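Local coordinates for Thiol:disulfide interchange protein DsbA (Neisseria meningitidis serogroup B, PDB 2ZNM), which probably acts as a periplasmic disulfide oxidoreductase with a thioredoxin fold, exchanging dithiol and disulfide forms in the manner of the DsbA family, at residues L45-G48 / K49-S53. Residues are numbered along the deposited sequence; the frame is centred on the assembly and turned at random.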
ATOM      1  N   LEU A  45       1.066   9.412  -5.782  1.00 51.10           N
ATOM      2  CA  LEU A  45       1.788  10.385  -6.596  1.00 51.17           C
ATOM      3  C   LEU A  45       1.676  11.828  -6.047  1.00 51.17           C
ATOM      4  O   LEU A  45       2.681  12.550  -5.944  1.00 51.45           O
ATOM      5  CB  LEU A  45       1.311  10.283  -8.054  1.00 51.11           C
ATOM      6  CG  LEU A  45       2.058  10.893  -9.258  1.00 50.92           C
ATOM      7  CD1 LEU A  45       1.294  12.032  -9.870  1.00 51.36           C
ATOM      8  CD2 LEU A  45       3.488  11.295  -8.993  1.00 50.91           C
ATOM      9  N   LYS A  46       0.460  12.235  -5.686  1.00 50.68           N
ATOM     10  CA  LYS A  46       0.212  13.556  -5.137  1.00 50.59           C
ATOM     11  C   LYS A  46       0.877  13.744  -3.768  1.00 50.81           C
ATOM     12  O   LYS A  46       1.471  14.781  -3.498  1.00 50.78           O
ATOM     13  CB  LYS A  46      -1.287  13.764  -5.004  1.00 50.61           C
ATOM     14  CG  LYS A  46      -1.784  15.087  -5.520  1.00 51.86           C
ATOM     15  CD  LYS A  46      -1.553  16.218  -4.550  1.00 52.20           C
ATOM     16  CE  LYS A  46      -1.718  17.551  -5.272  1.00 52.99           C
ATOM     17  NZ  LYS A  46      -3.127  17.806  -5.686  1.00 52.30           N
ATOM     18  N   LEU A  47       0.745  12.740  -2.903  1.00 51.18           N
ATOM     19  CA  LEU A  47       1.314  12.769  -1.566  1.00 51.41           C
ATOM     20  C   LEU A  47       2.839  12.831  -1.615  1.00 51.55           C
ATOM     21  O   LEU A  47       3.449  13.534  -0.828  1.00 51.81           O
ATOM     22  CB  LEU A  47       0.840  11.565  -0.739  1.00 51.05           C
ATOM     23  CG  LEU A  47      -0.594  11.633  -0.191  1.00 51.09           C
ATOM     24  CD1 LEU A  47      -0.984  10.342   0.519  1.00 50.24           C
ATOM     25  CD2 LEU A  47      -0.816  12.860   0.719  1.00 50.38           C
ATOM     26  N   GLY A  48       3.442  12.116  -2.558  1.00 51.88           N
ATOM     27  CA  GLY A  48       4.889  12.162  -2.763  1.00 51.45           C
ATOM     28  C   GLY A  48       5.441  13.561  -2.938  1.00 51.48           C
ATOM     29  O   GLY A  48       6.570  13.842  -2.528  1.00 51.85           O
ATOM     30  N   LYS A  49       4.655  14.449  -3.544  1.00 51.28           N
ATOM     31  CA  LYS A  49       5.102  15.833  -3.747  1.00 51.18           C
ATOM     32  C   LYS A  49       4.588  16.799  -2.684  1.00 50.83           C
ATOM     33  O   LYS A  49       5.274  17.762  -2.356  1.00 51.04           O
ATOM     34  CB  LYS A  49       4.740  16.326  -5.154  1.00 51.50           C
ATOM     35  CG  LYS A  49       5.194  15.410  -6.302  1.00 52.16           C
ATOM     36  CD  LYS A  49       6.683  15.554  -6.588  1.00 53.97           C
ATOM     37  CE  LYS A  49       7.078  14.912  -7.922  1.00 54.85           C
ATOM     38  NZ  LYS A  49       6.785  13.443  -7.973  1.00 56.29           N
ATOM     39  N   ALA A  50       3.395  16.542  -2.139  1.00 50.73           N
ATOM     40  CA  ALA A  50       2.720  17.504  -1.248  1.00 50.65           C
ATOM     41  C   ALA A  50       3.086  17.342   0.224  1.00 50.89           C
ATOM     42  O   ALA A  50       2.977  18.296   1.012  1.00 50.66           O
ATOM     43  CB  ALA A  50       1.214  17.448  -1.428  1.00 50.69           C
ATOM     44  N   LEU A  51       3.523  16.137   0.587  1.00 51.05           N
ATOM     45  CA  LEU A  51       3.932  15.833   1.961  1.00 51.18           C
ATOM     46  C   LEU A  51       5.132  16.694   2.391  1.00 51.01           C
ATOM     47  O   LEU A  51       5.953  17.046   1.554  1.00 51.01           O
ATOM     48  CB  LEU A  51       4.259  14.342   2.106  1.00 50.91           C
ATOM     49  CG  LEU A  51       3.091  13.357   2.214  1.00 52.13           C
ATOM     50  CD1 LEU A  51       3.612  11.933   2.222  1.00 53.75           C
ATOM     51  CD2 LEU A  51       2.220  13.604   3.441  1.00 53.10           C
ATOM     52  N   PRO A  52       5.217  17.055   3.692  1.00 51.02           N
ATOM     53  CA  PRO A  52       6.432  17.729   4.186  1.00 50.99           C
ATOM     54  C   PRO A  52       7.668  16.825   4.156  1.00 50.93           C
ATOM     55  O   PRO A  52       7.545  15.621   4.003  1.00 50.91           O
ATOM     56  CB  PRO A  52       6.068  18.110   5.629  1.00 50.84           C
ATOM     57  CG  PRO A  52       4.979  17.182   6.008  1.00 50.94           C
ATOM     58  CD  PRO A  52       4.206  16.900   4.756  1.00 50.90           C
ATOM     59  N   SER A  53       8.845  17.419   4.298  1.00 51.44           N
ATOM     60  CA  SER A  53      10.128  16.704   4.202  1.00 52.17           C
ATOM     61  C   SER A  53      10.346  15.562   5.215  1.00 52.00           C
ATOM     62  O   SER A  53      11.081  14.620   4.922  1.00 52.11           O
ATOM     63  CB  SER A  53      11.295  17.699   4.297  1.00 52.13           C
ATOM     64  OG  SER A  53      11.241  18.654   3.249  1.00 53.65           O
TER
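Leu47 and Leu51 meet one turn apart on the inward side of the closing turn of helix 42-50. The two side chains lie aslant, with Leu47 CB 4.1 Å from Leu51 CD1 and one methyl of each, CD2 against CD2, at the same separation. In Leu51, CG stands anti to the carbonyl carbon (chi1 -78°), which brings the branch back over the peptide of Leu47; Leu51 CB and CG each press to 3.1 Å from Leu47 O, with CD1 a little farther off. Leu51 N donates to Leu47 O at 3.0 Å, in a fairly straight bond (N-H...O 156°). Leu51 is also the first residue to leave helical angles, and the chain extends from there into Pro52.

One step back, Lys46 O accepts two amides unequally. Ala50 N, the alpha-helical i+4 donor, approaches Lys46 O in the carbonyl plane at 2.9 Å, whereas the 3-10-like i+3 bond from Lys49 N is bent, 3.2 Å from Lys46 O and well above that plane. Such sharing is common near helix C-termini. The small methyl of Ala50 fits close beside the doubly used oxygen, CB to Lys46 O being 3.4 Å.

This helix is the crossover of a beta-alpha-beta unit in the thioredoxin fold, joining parallel strands 24-30 and 55-61.

On the outer side, Lys49 bends at chi2 and chi4, turning NZ back towards Leu45 CD2 (4.1 Å); its long aliphatic chain suits this solvent-facing flank. Leu57 of strand 55-61 receives both buried Leu47 and the less enclosed Leu51; Ile175 of helix 167-185 also touches Leu47. Pro52 rests on Val179 and Arg183 of helix 167-185.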